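Local coordinates for KLLA0B12012p (Kluyveromyces lactis, PDB 6Y3P), which binds the mRNA decapping enzyme Dcp2 as the yeast factor Pby1 and, through this C-terminal ATP-grasp domain of the tubulin-tyrosine ligase family, probably binds ATP, at residues A[110-115]-A[122-127]; A[141-146]-A[193-198]; A[152-157]-A[253-258]. All coordinates share one frame; numbering follows the deposited sequence.

From the N terminus, contact 1 comes first: strand 109-113 runs out, a short loop turns back, and helix 120-125 and the residues after it fold back against the strand. Contact 2 opens only after this loop is closed. It pairs strand 140-145 with strand 194-200 and closes a long loop that includes strand 154-157 and helix 160-171. Contact 3 starts within that loop, at strand 154-157, and ends far beyond it at 253-258, so contacts 2 and 3 cross. All three involve one five-stranded antiparallel sheet: contact 1 packs a helix on one outer strand, contact 2 pairs interior strands, and contact 3 adds the other outer strand. Contact 2 touches both of its neighbours.

Contact 1. Residues A[110-115]-A[122-127]; sequences FNIDVD and DALDEN
F110, at the start of this segment, sets its CB and ring beside the amide of N127. CD2 lies 3.6 Å from N127 OD1, and the ring and amide planes are nearly perpendicular, at 80°. At N111 the backbone does the work: its carbonyl O accepts N127 ND2 at 2.8 Å, a bent bond whose N-H...O angle is 143°. A water also joins this pair, accepting from both N111 N and N127 ND2. An asparagine suits position 127, since its ND2 can serve the strand while OD1 makes a weak cap to L130 N at the start of helix 128-136. I112 carries the apolar part. With CG1 anti to the backbone N (chi1 -164°), its CD1 lies against A123 and L124, 3.4 Å from A123 O, 3.8 Å from A123 CB and 3.7 Å from L124 CD2. The small side chain of A123 lets the helix come close to the strand, so that its CB sits 3.4 Å from D113 O. The D113 carboxylate faces that of E126 across 4.5 Å, a pair of like charges at the exposed margin. V114 finishes the row, with CG2 against A123 CB. Strand 109-113 edges the antiparallel sheet and bonds to strand 194-200; helix 128-136 receives F110 and I112, while helix 160-171 meets V114 and L124.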
ATOM      1  N   PHE A 110      12.535   9.256   5.214  1.00 59.39           N
ATOM      2  CA  PHE A 110      12.788  10.677   5.399  1.00 59.28           C
ATOM      3  C   PHE A 110      13.409  11.202   4.139  1.00 62.23           C
ATOM      4  O   PHE A 110      13.968  10.433   3.369  1.00 58.87           O
ATOM      5  CB  PHE A 110      13.736  10.926   6.580  1.00 61.50           C
ATOM      6  CG  PHE A 110      13.297  10.314   7.886  1.00 62.51           C
ATOM      7  CD1 PHE A 110      13.712   9.038   8.249  1.00 63.88           C
ATOM      8  CD2 PHE A 110      12.477  11.019   8.761  1.00 65.06           C
ATOM      9  CE1 PHE A 110      13.302   8.470   9.461  1.00 64.70           C
ATOM     10  CE2 PHE A 110      12.076  10.451   9.976  1.00 67.27           C
ATOM     11  CZ  PHE A 110      12.493   9.183  10.319  1.00 64.22           C
ATOM     12  N   ASN A 111      13.279  12.512   3.916  1.00 61.84           N
ATOM     13  CA  ASN A 111      13.852  13.196   2.766  1.00 61.88           C
ATOM     14  C   ASN A 111      14.967  14.105   3.247  1.00 65.36           C
ATOM     15  O   ASN A 111      14.789  14.875   4.194  1.00 64.89           O
ATOM     16  CB  ASN A 111      12.778  13.947   1.985  1.00 61.94           C
ATOM     17  CG  ASN A 111      12.217  13.114   0.864  1.00 89.96           C
ATOM     18  OD1 ASN A 111      11.322  12.283   1.057  1.00 82.21           O
ATOM     19  ND2 ASN A 111      12.788  13.268  -0.319  1.00 87.56           N
ATOM     20  N   ILE A 112      16.146  13.934   2.663  1.00 62.82           N
ATOM     21  CA  ILE A 112      17.315  14.725   3.025  1.00 64.38           C
ATOM     22  C   ILE A 112      17.896  15.419   1.786  1.00 71.00           C
ATOM     23  O   ILE A 112      17.801  14.895   0.676  1.00 70.73           O
ATOM     24  CB  ILE A 112      18.352  13.894   3.844  1.00 67.06           C
ATOM     25  CG1 ILE A 112      19.371  14.798   4.550  1.00 69.42           C
ATOM     26  CG2 ILE A 112      19.040  12.784   3.036  1.00 65.54           C
ATOM     27  CD1 ILE A 112      19.429  14.602   6.000  1.00 80.33           C
ATOM     28  N   ASP A 113      18.426  16.623   1.982  1.00 69.95           N
ATOM     29  CA  ASP A 113      19.079  17.411   0.942  1.00 70.97           C
ATOM     30  C   ASP A 113      20.484  17.691   1.428  1.00 74.19           C
ATOM     31  O   ASP A 113      20.668  18.382   2.435  1.00 75.04           O
ATOM     32  CB  ASP A 113      18.319  18.722   0.652  1.00 74.26           C
ATOM     33  CG  ASP A 113      16.919  18.577   0.060  1.00 87.66           C
ATOM     34  OD1 ASP A 113      16.666  17.569  -0.650  1.00 86.58           O
ATOM     35  OD2 ASP A 113      16.090  19.494   0.270  1.00 95.32           O
ATOM     36  N   VAL A 114      21.467  17.073   0.778  1.00 69.42           N
ATOM     37  CA  VAL A 114      22.872  17.239   1.139  1.00 70.30           C
ATOM     38  C   VAL A 114      23.594  17.787  -0.080  1.00 75.92           C
ATOM     39  O   VAL A 114      23.561  17.172  -1.144  1.00 76.00           O
ATOM     40  CB  VAL A 114      23.551  15.941   1.685  1.00 73.41           C
ATOM     41  CG1 VAL A 114      24.976  16.223   2.174  1.00 74.23           C
ATOM     42  CG2 VAL A 114      22.725  15.292   2.798  1.00 71.94           C
ATOM     43  N   ASP A 115      24.226  18.948   0.088  1.00 73.53           N
ATOM     44  CA  ASP A 115      24.984  19.649  -0.947  1.00 74.13           C
ATOM     45  C   ASP A 115      26.380  19.038  -1.041  1.00 75.07           C
ATOM     46  O   ASP A 115      26.794  18.604  -2.114  1.00 74.32           O
ATOM     47  CB  ASP A 115      25.060  21.162  -0.624  1.00 77.66           C
ATOM     48  CG  ASP A 115      23.719  21.860  -0.441  1.00 92.75           C
ATOM     49  OD1 ASP A 115      22.923  21.415   0.435  1.00 95.15           O
ATOM     50  OD2 ASP A 115      23.482  22.877  -1.130  1.00 95.72           O
ATOM     51  N   ASP A 122      24.340  19.546   9.203  1.00 69.13           N
ATOM     52  CA  ASP A 122      23.325  20.596   9.077  1.00 69.64           C
ATOM     53  C   ASP A 122      22.063  20.055   8.427  1.00 72.25           C
ATOM     54  O   ASP A 122      20.965  20.490   8.767  1.00 72.14           O
ATOM     55  CB  ASP A 122      23.850  21.768   8.244  1.00 72.88           C
ATOM     56  CG  ASP A 122      25.028  22.528   8.824  1.00 80.76           C
ATOM     57  OD1 ASP A 122      25.591  22.070   9.855  1.00 77.35           O
ATOM     58  OD2 ASP A 122      25.395  23.578   8.245  1.00 89.33           O
ATOM     59  N   ALA A 123      22.224  19.110   7.485  1.00 67.52           N
ATOM     60  CA  ALA A 123      21.113  18.467   6.793  1.00 65.83           C
ATOM     61  C   ALA A 123      20.317  17.581   7.765  1.00 69.66           C
ATOM     62  O   ALA A 123      19.092  17.505   7.648  1.00 69.17           O
ATOM     63  CB  ALA A 123      21.627  17.659   5.622  1.00 65.63           C
ATOM     64  N   LEU A 124      21.009  16.967   8.754  1.00 66.03           N
ATOM     65  CA  LEU A 124      20.396  16.132   9.790  1.00 65.23           C
ATOM     66  C   LEU A 124      19.588  16.970  10.791  1.00 74.52           C
ATOM     67  O   LEU A 124      18.655  16.460  11.416  1.00 74.84           O
ATOM     68  CB  LEU A 124      21.430  15.226  10.494  1.00 64.07           C
ATOM     69  CG  LEU A 124      22.144  14.154   9.618  1.00 66.10           C
ATOM     70  CD1 LEU A 124      23.110  13.334  10.443  1.00 66.26           C
ATOM     71  CD2 LEU A 124      21.172  13.219   8.947  1.00 61.76           C
ATOM     72  N   ASP A 125      19.912  18.263  10.902  1.00 73.53           N
ATOM     73  CA  ASP A 125      19.177  19.195  11.756  1.00 74.82           C
ATOM     74  C   ASP A 125      17.912  19.666  11.041  1.00 79.57           C
ATOM     75  O   ASP A 125      16.852  19.639  11.643  1.00 78.94           O
ATOM     76  CB  ASP A 125      20.080  20.344  12.213  1.00 78.09           C
ATOM     77  CG  ASP A 125      21.318  19.854  12.952  1.00 84.22           C
ATOM     78  OD1 ASP A 125      21.254  18.766  13.571  1.00 83.45           O
ATOM     79  OD2 ASP A 125      22.363  20.529  12.870  1.00 88.58           O
ATOM     80  N   GLU A 126      17.998  19.951   9.730  1.00 77.51           N
ATOM     81  CA  GLU A 126      16.883  20.346   8.851  1.00 78.18           C
ATOM     82  C   GLU A 126      15.789  19.220   8.713  1.00 80.84           C
ATOM     83  O   GLU A 126      14.749  19.432   8.086  1.00 80.26           O
ATOM     84  CB  GLU A 126      17.443  20.766   7.470  1.00 80.51           C
ATOM     85  CG  GLU A 126      16.597  21.766   6.696  1.00 93.05           C
ATOM     86  CD  GLU A 126      16.822  21.749   5.194  1.00118.98           C
ATOM     87  OE1 GLU A 126      16.649  20.675   4.571  1.00119.22           O
ATOM     88  OE2 GLU A 126      17.138  22.824   4.634  1.00112.78           O
ATOM     89  N   ASN A 127      16.054  18.029   9.288  1.00 76.04           N
ATOM     90  CA  ASN A 127      15.158  16.873   9.380  1.00 74.20           C
ATOM     91  C   ASN A 127      15.474  16.222  10.732  1.00 77.61           C
ATOM     92  O   ASN A 127      16.154  15.201  10.791  1.00 74.98           O
ATOM     93  CB  ASN A 127      15.311  15.891   8.201  1.00 72.92           C
ATOM     94  CG  ASN A 127      14.134  14.934   8.045  1.00 87.73           C
ATOM     95  OD1 ASN A 127      13.604  14.376   9.019  1.00 86.43           O
ATOM     96  ND2 ASN A 127      13.688  14.721   6.810  1.00 68.69           N
TER
HETATM   97  O   HOH W   1      10.884  13.799   5.584  1.00 59.82           O

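Contact 2. Residues A[141-146]-A[193-198]; sequences WILKPS and RHFIVQ
I142 and K144 pair with Q198 and I196 as the hydrogen-bonded positions of an antiparallel ladder inside the five-stranded sheet, which carries helices on one face, consistent with the small central lobe of an ATP-grasp enzyme. Four backbone bonds hold the two strands. The straightest, I196 N to K144 O at 2.8 Å, has an N-H...O angle of 176°; I142 N to Q198 O is more bent, at 146°. L143 and V197 form the non-hydrogen-bonded pair between them.

The closely packed apolar face is the one bearing L143, F195 and V197. L143, with CG anti to the backbone N (chi1 177°), brings CD1 to F195 CB at 3.8 Å and to V197 CG2 at 3.9 Å, one methyl of the leucine touching both. At one end of the ladder V197 CG1 meets W141 CE3 at 3.7 Å. At the other, P145 CB lies 3.9 Å from F195 CD2. Large apolar residues suit this face because helix 160-171 covers L143 and sets F167 edge-to-face with F195, while helix 128-136 packs on W141 and V197.

The opposite face, with I142, K144, I196 and Q198, is more polar and partly exposed. The bent chain of K144 leaves the sheet on this face, its methylene CD resting 3.7 Å from Q198 CB. Q198 is buried, and its OE1 is satisfied by a hydrogen bond from K83 NZ. The loose part is the exposed end, where the ladder frays: S146 N reaches H194 O only through a weak bond, and S146 OG simply lies against I196 CD1, 3.5 Å away.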
ATOM      1  N   TRP A 141      19.411   1.129   7.811  1.00 46.25           N
ATOM      2  CA  TRP A 141      18.923   2.178   6.939  1.00 45.51           C
ATOM      3  C   TRP A 141      19.517   2.048   5.596  1.00 51.04           C
ATOM      4  O   TRP A 141      20.592   1.473   5.410  1.00 51.04           O
ATOM      5  CB  TRP A 141      19.288   3.577   7.502  1.00 44.56           C
ATOM      6  CG  TRP A 141      18.732   3.844   8.857  1.00 45.26           C
ATOM      7  CD1 TRP A 141      19.323   3.562  10.053  1.00 48.71           C
ATOM      8  CD2 TRP A 141      17.409   4.306   9.156  1.00 44.73           C
ATOM      9  NE1 TRP A 141      18.449   3.832  11.086  1.00 48.49           N
ATOM     10  CE2 TRP A 141      17.276   4.318  10.562  1.00 49.34           C
ATOM     11  CE3 TRP A 141      16.344   4.774   8.374  1.00 45.81           C
ATOM     12  CZ2 TRP A 141      16.135   4.827  11.200  1.00 48.71           C
ATOM     13  CZ3 TRP A 141      15.200   5.250   9.007  1.00 47.31           C
ATOM     14  CH2 TRP A 141      15.107   5.277  10.403  1.00 48.22           C
ATOM     15  N   ILE A 142      18.842   2.633   4.658  1.00 49.63           N
ATOM     16  CA  ILE A 142      19.318   2.663   3.308  1.00 51.46           C
ATOM     17  C   ILE A 142      19.265   4.114   2.806  1.00 56.09           C
ATOM     18  O   ILE A 142      18.320   4.848   3.124  1.00 55.07           O
ATOM     19  CB  ILE A 142      18.564   1.584   2.494  1.00 55.33           C
ATOM     20  CG1 ILE A 142      19.471   1.020   1.438  1.00 57.52           C
ATOM     21  CG2 ILE A 142      17.188   1.998   1.947  1.00 56.34           C
ATOM     22  CD1 ILE A 142      19.292  -0.328   1.332  1.00 75.77           C
ATOM     23  N   LEU A 143      20.371   4.564   2.182  1.00 54.43           N
ATOM     24  CA  LEU A 143      20.512   5.899   1.606  1.00 54.51           C
ATOM     25  C   LEU A 143      20.247   5.770   0.098  1.00 63.25           C
ATOM     26  O   LEU A 143      21.107   5.294  -0.639  1.00 62.15           O
ATOM     27  CB  LEU A 143      21.896   6.501   1.899  1.00 54.35           C
ATOM     28  CG  LEU A 143      22.172   7.885   1.265  1.00 59.42           C
ATOM     29  CD1 LEU A 143      21.395   9.006   1.960  1.00 59.47           C
ATOM     30  CD2 LEU A 143      23.650   8.175   1.205  1.00 58.49           C
ATOM     31  N   LYS A 144      19.024   6.146  -0.338  1.00 63.80           N
ATOM     32  CA  LYS A 144      18.580   6.041  -1.729  1.00 65.07           C
ATOM     33  C   LYS A 144      18.666   7.397  -2.407  1.00 76.23           C
ATOM     34  O   LYS A 144      17.914   8.300  -2.016  1.00 75.60           O
ATOM     35  CB  LYS A 144      17.118   5.545  -1.829  1.00 65.86           C
ATOM     36  CG  LYS A 144      16.795   4.212  -1.167  1.00 83.13           C
ATOM     37  CD  LYS A 144      15.378   4.239  -0.583  1.00 92.02           C
ATOM     38  CE  LYS A 144      14.410   3.297  -1.268  1.00 99.90           C
ATOM     39  NZ  LYS A 144      13.881   3.857  -2.537  1.00104.78           N
ATOM     40  N   PRO A 145      19.520   7.572  -3.450  1.00 78.35           N
ATOM     41  CA  PRO A 145      19.522   8.847  -4.174  1.00 80.96           C
ATOM     42  C   PRO A 145      18.244   8.876  -5.018  1.00 90.46           C
ATOM     43  O   PRO A 145      18.086   8.019  -5.892  1.00 90.09           O
ATOM     44  CB  PRO A 145      20.800   8.778  -5.025  1.00 83.02           C
ATOM     45  CG  PRO A 145      21.511   7.515  -4.610  1.00 86.04           C
ATOM     46  CD  PRO A 145      20.458   6.618  -4.070  1.00 80.25           C
ATOM     47  N   SER A 146      17.292   9.792  -4.680  1.00 90.74           N
ATOM     48  CA  SER A 146      15.970   9.952  -5.313  1.00 91.99           C
ATOM     49  C   SER A 146      15.959   9.812  -6.846  1.00 99.85           C
ATOM     50  O   SER A 146      14.980   9.323  -7.414  1.00 99.58           O
ATOM     51  CB  SER A 146      15.328  11.272  -4.901  1.00 96.47           C
ATOM     52  OG  SER A 146      14.593  11.112  -3.698  1.00105.03           O
ATOM     53  N   ARG A 193      21.458  16.041  -5.330  1.00 96.92           N
ATOM     54  CA  ARG A 193      21.458  16.436  -3.916  1.00 96.06           C
ATOM     55  C   ARG A 193      20.298  15.899  -3.054  1.00 95.38           C
ATOM     56  O   ARG A 193      20.414  15.909  -1.822  1.00 94.74           O
ATOM     57  CB  ARG A 193      21.532  17.979  -3.799  1.00 99.49           C
ATOM     58  CG  ARG A 193      22.598  18.678  -4.686  1.00117.44           C
ATOM     59  CD  ARG A 193      24.056  18.422  -4.293  1.00135.44           C
ATOM     60  NE  ARG A 193      24.619  17.224  -4.928  1.00150.25           N
ATOM     61  CZ  ARG A 193      25.267  16.251  -4.287  1.00166.99           C
ATOM     62  NH1 ARG A 193      25.446  16.315  -2.974  1.00155.99           N
ATOM     63  NH2 ARG A 193      25.733  15.205  -4.953  1.00154.24           N
ATOM     64  N   HIS A 194      19.186  15.469  -3.670  1.00 87.97           N
ATOM     65  CA  HIS A 194      18.050  14.944  -2.905  1.00 85.28           C
ATOM     66  C   HIS A 194      18.254  13.454  -2.631  1.00 81.89           C
ATOM     67  O   HIS A 194      18.722  12.724  -3.510  1.00 81.90           O
ATOM     68  CB  HIS A 194      16.714  15.185  -3.637  1.00 86.42           C
ATOM     69  CG  HIS A 194      16.324  16.629  -3.770  1.00 91.27           C
ATOM     70  ND1 HIS A 194      15.265  17.160  -3.046  1.00 93.35           N
ATOM     71  CD2 HIS A 194      16.837  17.596  -4.566  1.00 94.38           C
ATOM     72  CE1 HIS A 194      15.180  18.431  -3.414  1.00 93.86           C
ATOM     73  NE2 HIS A 194      16.106  18.741  -4.324  1.00 94.94           N
ATOM     74  N   PHE A 195      17.934  13.012  -1.406  1.00 72.16           N
ATOM     75  CA  PHE A 195      18.067  11.605  -1.003  1.00 68.69           C
ATOM     76  C   PHE A 195      16.931  11.188  -0.101  1.00 68.14           C
ATOM     77  O   PHE A 195      16.388  12.012   0.641  1.00 68.35           O
ATOM     78  CB  PHE A 195      19.378  11.353  -0.227  1.00 69.92           C
ATOM     79  CG  PHE A 195      20.671  11.684  -0.916  1.00 71.44           C
ATOM     80  CD1 PHE A 195      21.239  12.943  -0.792  1.00 75.38           C
ATOM     81  CD2 PHE A 195      21.355  10.720  -1.642  1.00 72.81           C
ATOM     82  CE1 PHE A 195      22.448  13.250  -1.428  1.00 77.05           C
ATOM     83  CE2 PHE A 195      22.572  11.023  -2.264  1.00 76.12           C
ATOM     84  CZ  PHE A 195      23.116  12.281  -2.144  1.00 75.18           C
ATOM     85  N   ILE A 196      16.599   9.895  -0.133  1.00 60.66           N
ATOM     86  CA  ILE A 196      15.633   9.322   0.789  1.00 58.40           C
ATOM     87  C   ILE A 196      16.420   8.386   1.697  1.00 58.06           C
ATOM     88  O   ILE A 196      17.299   7.653   1.237  1.00 56.44           O
ATOM     89  CB  ILE A 196      14.394   8.643   0.113  1.00 61.47           C
ATOM     90  CG1 ILE A 196      13.556   9.680  -0.690  1.00 62.82           C
ATOM     91  CG2 ILE A 196      13.504   7.930   1.170  1.00 61.83           C
ATOM     92  CD1 ILE A 196      12.560   9.098  -1.712  1.00 72.10           C
ATOM     93  N   VAL A 197      16.159   8.480   2.988  1.00 53.51           N
ATOM     94  CA  VAL A 197      16.734   7.618   4.001  1.00 52.51           C
ATOM     95  C   VAL A 197      15.558   6.748   4.429  1.00 57.10           C
ATOM     96  O   VAL A 197      14.578   7.230   5.008  1.00 56.57           O
ATOM     97  CB  VAL A 197      17.391   8.394   5.156  1.00 56.74           C
ATOM     98  CG1 VAL A 197      17.786   7.455   6.294  1.00 55.81           C
ATOM     99  CG2 VAL A 197      18.605   9.188   4.655  1.00 57.42           C
ATOM    100  N   GLN A 198      15.616   5.486   4.038  1.00 53.24           N
ATOM    101  CA  GLN A 198      14.534   4.545   4.283  1.00 52.14           C
ATOM    102  C   GLN A 198      14.996   3.438   5.228  1.00 53.44           C
ATOM    103  O   GLN A 198      16.061   2.862   5.020  1.00 52.63           O
ATOM    104  CB  GLN A 198      14.075   3.976   2.913  1.00 53.28           C
ATOM    105  CG  GLN A 198      13.020   2.859   2.932  1.00 73.91           C
ATOM    106  CD  GLN A 198      11.608   3.326   2.687  1.00103.50           C
ATOM    107  OE1 GLN A 198      10.681   2.948   3.412  1.00101.59           O
ATOM    108  NE2 GLN A 198      11.391   4.105   1.628  1.00101.07           N
TER

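Contact 3. Residues A[152-157]-A[253-258]; sequences QGIRIF and VLDIEQ
R155 and V253 face each other as a non-hydrogen-bonded antiparallel pair, and beside them L254 N donates to I154 O at 3.2 Å, a longish bond with a C=O...N angle of 163°. V253 CA also points its hydrogen at I154 O. This joins the short outer strand 253-254 to strand 154-157 at one margin of the five-stranded antiparallel sheet in the ATP-grasp fold.

L254 carries most of the apolar contact. With its CG placed between the backbone N and the carbonyl carbon (chi1 46°), the side chain sits between two isoleucines: CG is 3.8 Å from I154 CD1, and CD2 presses on I156 CD1 at 3.4 Å, tighter than usual for two carbons. The side chains of I156 and L254 cross at about a right angle and meet most closely through these single methyls. Branched aliphatic residues fit here because they fill this partly covered face, to which I142, P247 and Y200 also contribute. Cutting L254 back to an alanine would remove CG and both methyls, and would probably leave I154 CD1 and I156 CD1 without their apolar partner on this strand.

G153 suits its place because its backbone angles would jam a side chain against the preceding carbonyl and crowd V253 CG1. D255 stands just before helix 256-264, but its carboxylate makes no capping bond; OD2 instead lies 3.8 Å from I154 CD1. On the other face the guanidinium of R155 is held by D252, through a salt bridge from NE, and by S169 OG, through a bond from NH1, while the methylene CG of R155 lies 3.8 Å from V253 CG2.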
ATOM      1  N   GLN A 152      24.501   7.577  -7.262  1.00 80.37           N
ATOM      2  CA  GLN A 152      25.762   6.924  -6.925  1.00 80.34           C
ATOM      3  C   GLN A 152      25.542   5.545  -6.234  1.00 82.70           C
ATOM      4  O   GLN A 152      26.487   4.954  -5.693  1.00 82.84           O
ATOM      5  CB  GLN A 152      26.655   7.867  -6.092  1.00 82.41           C
ATOM      6  CG  GLN A 152      28.149   7.724  -6.383  1.00102.27           C
ATOM      7  CD  GLN A 152      28.752   9.006  -6.901  1.00127.75           C
ATOM      8  OE1 GLN A 152      29.080   9.926  -6.139  1.00123.39           O
ATOM      9  NE2 GLN A 152      28.919   9.092  -8.215  1.00122.77           N
ATOM     10  N   GLY A 153      24.305   5.041  -6.304  1.00 76.74           N
ATOM     11  CA  GLY A 153      23.929   3.740  -5.758  1.00 75.47           C
ATOM     12  C   GLY A 153      23.364   3.781  -4.353  1.00 76.43           C
ATOM     13  O   GLY A 153      23.850   4.555  -3.520  1.00 76.56           O
ATOM     14  N   ILE A 154      22.342   2.930  -4.079  1.00 69.71           N
ATOM     15  CA  ILE A 154      21.698   2.873  -2.766  1.00 68.27           C
ATOM     16  C   ILE A 154      22.610   2.066  -1.782  1.00 67.35           C
ATOM     17  O   ILE A 154      22.988   0.926  -2.067  1.00 66.53           O
ATOM     18  CB  ILE A 154      20.182   2.456  -2.770  1.00 71.39           C
ATOM     19  CG1 ILE A 154      19.954   0.941  -2.697  1.00 71.96           C
ATOM     20  CG2 ILE A 154      19.418   3.062  -3.969  1.00 73.07           C
ATOM     21  CD1 ILE A 154      18.528   0.515  -2.263  1.00 85.28           C
ATOM     22  N   ARG A 155      23.011   2.718  -0.666  1.00 59.05           N
ATOM     23  CA  ARG A 155      23.928   2.178   0.336  1.00 56.77           C
ATOM     24  C   ARG A 155      23.328   2.010   1.748  1.00 55.17           C
ATOM     25  O   ARG A 155      22.529   2.834   2.204  1.00 52.51           O
ATOM     26  CB  ARG A 155      25.209   3.029   0.390  1.00 57.00           C
ATOM     27  CG  ARG A 155      26.056   2.932  -0.880  1.00 59.83           C
ATOM     28  CD  ARG A 155      27.380   3.660  -0.766  1.00 71.36           C
ATOM     29  NE  ARG A 155      28.291   3.025   0.191  1.00 76.43           N
ATOM     30  CZ  ARG A 155      29.510   3.472   0.495  1.00 82.93           C
ATOM     31  NH1 ARG A 155      29.991   4.563  -0.088  1.00 63.36           N
ATOM     32  NH2 ARG A 155      30.254   2.831   1.388  1.00 64.99           N
ATOM     33  N   ILE A 156      23.749   0.932   2.431  1.00 49.55           N
ATOM     34  CA  ILE A 156      23.332   0.564   3.791  1.00 48.58           C
ATOM     35  C   ILE A 156      24.252   1.196   4.836  1.00 51.35           C
ATOM     36  O   ILE A 156      25.470   1.321   4.620  1.00 53.49           O
ATOM     37  CB  ILE A 156      23.247  -0.996   3.953  1.00 51.72           C
ATOM     38  CG1 ILE A 156      22.147  -1.541   3.065  1.00 52.62           C
ATOM     39  CG2 ILE A 156      22.950  -1.435   5.404  1.00 52.51           C
ATOM     40  CD1 ILE A 156      22.189  -2.974   2.890  1.00 69.82           C
ATOM     41  N   PHE A 157      23.666   1.553   5.979  1.00 43.91           N
ATOM     42  CA  PHE A 157      24.353   2.104   7.146  1.00 43.27           C
ATOM     43  C   PHE A 157      23.459   1.954   8.370  1.00 48.56           C
ATOM     44  O   PHE A 157      22.259   1.699   8.233  1.00 47.87           O
ATOM     45  CB  PHE A 157      24.692   3.582   6.915  1.00 44.79           C
ATOM     46  CG  PHE A 157      23.492   4.503   6.865  1.00 44.63           C
ATOM     47  CD1 PHE A 157      22.783   4.685   5.678  1.00 45.97           C
ATOM     48  CD2 PHE A 157      23.097   5.220   7.995  1.00 43.84           C
ATOM     49  CE1 PHE A 157      21.680   5.536   5.628  1.00 45.60           C
ATOM     50  CE2 PHE A 157      22.015   6.095   7.936  1.00 46.61           C
ATOM     51  CZ  PHE A 157      21.314   6.253   6.750  1.00 44.87           C
ATOM     52  N   VAL A 253      26.209  -1.884  -1.343  1.00 71.13           N
ATOM     53  CA  VAL A 253      25.271  -1.405  -2.351  1.00 71.44           C
ATOM     54  C   VAL A 253      24.271  -2.524  -2.689  1.00 79.83           C
ATOM     55  O   VAL A 253      24.593  -3.704  -2.564  1.00 79.08           O
ATOM     56  CB  VAL A 253      26.057  -0.906  -3.605  1.00 74.56           C
ATOM     57  CG1 VAL A 253      25.127  -0.409  -4.713  1.00 74.20           C
ATOM     58  CG2 VAL A 253      27.084   0.164  -3.236  1.00 74.42           C
ATOM     59  N   LEU A 254      23.054  -2.141  -3.080  1.00 80.20           N
ATOM     60  CA  LEU A 254      22.014  -3.040  -3.585  1.00 81.35           C
ATOM     61  C   LEU A 254      21.327  -2.399  -4.789  1.00 88.65           C
ATOM     62  O   LEU A 254      21.326  -1.169  -4.905  1.00 88.86           O
ATOM     63  CB  LEU A 254      21.032  -3.580  -2.528  1.00 80.76           C
ATOM     64  CG  LEU A 254      20.442  -2.633  -1.516  1.00 85.12           C
ATOM     65  CD1 LEU A 254      19.148  -3.193  -0.964  1.00 84.64           C
ATOM     66  CD2 LEU A 254      21.416  -2.366  -0.412  1.00 87.25           C
ATOM     67  N   ASP A 255      20.842  -3.228  -5.735  1.00 87.53           N
ATOM     68  CA  ASP A 255      20.245  -2.778  -6.999  1.00 89.11           C
ATOM     69  C   ASP A 255      21.304  -2.042  -7.877  1.00 93.99           C
ATOM     70  O   ASP A 255      21.040  -0.971  -8.435  1.00 93.82           O
ATOM     71  CB  ASP A 255      18.946  -1.948  -6.781  1.00 91.47           C
ATOM     72  CG  ASP A 255      17.872  -2.621  -5.931  1.00107.84           C
ATOM     73  OD1 ASP A 255      17.380  -3.703  -6.338  1.00109.67           O
ATOM     74  OD2 ASP A 255      17.480  -2.035  -4.889  1.00113.34           O
ATOM     75  N   ILE A 256      22.521  -2.632  -7.958  1.00 91.57           N
ATOM     76  CA  ILE A 256      23.649  -2.132  -8.769  1.00 92.89           C
ATOM     77  C   ILE A 256      23.289  -2.228 -10.264  1.00 98.10           C
ATOM     78  O   ILE A 256      23.626  -1.323 -11.042  1.00 98.02           O
ATOM     79  CB  ILE A 256      25.007  -2.849  -8.429  1.00 96.40           C
ATOM     80  CG1 ILE A 256      26.219  -2.283  -9.237  1.00 97.85           C
ATOM     81  CG2 ILE A 256      24.931  -4.391  -8.557  1.00 96.92           C
ATOM     82  CD1 ILE A 256      26.706  -0.858  -8.868  1.00103.27           C
ATOM     83  N   GLU A 257      22.557  -3.311 -10.631  1.00 94.76           N
ATOM     84  CA  GLU A 257      22.078  -3.618 -11.979  1.00 95.47           C
ATOM     85  C   GLU A 257      21.120  -2.553 -12.510  1.00 99.89           C
ATOM     86  O   GLU A 257      20.944  -2.446 -13.721  1.00100.45           O
ATOM     87  CB  GLU A 257      21.455  -5.025 -12.043  1.00 96.40           C
ATOM     88  CG  GLU A 257      22.394  -6.157 -11.629  1.00105.05           C
ATOM     89  CD  GLU A 257      23.523  -6.568 -12.562  1.00115.39           C
ATOM     90  OE1 GLU A 257      24.085  -5.695 -13.266  1.00 98.77           O
ATOM     91  OE2 GLU A 257      23.877  -7.771 -12.548  1.00 99.41           O
ATOM     92  N   GLN A 258      20.530  -1.756 -11.606  1.00 96.17           N
ATOM     93  CA  GLN A 258      19.654  -0.641 -11.942  1.00 96.37           C
ATOM     94  C   GLN A 258      20.513   0.588 -12.272  1.00102.10           C
ATOM     95  O   GLN A 258      20.238   1.253 -13.271  1.00102.86           O
ATOM     96  CB  GLN A 258      18.648  -0.363 -10.813  1.00 96.82           C
ATOM     97  CG  GLN A 258      17.625  -1.496 -10.630  1.00113.74           C
ATOM     98  CD  GLN A 258      16.682  -1.325  -9.457  1.00137.52           C
ATOM     99  OE1 GLN A 258      16.690  -0.318  -8.734  1.00134.29           O
ATOM    100  NE2 GLN A 258      15.844  -2.325  -9.232  1.00129.99           N
TER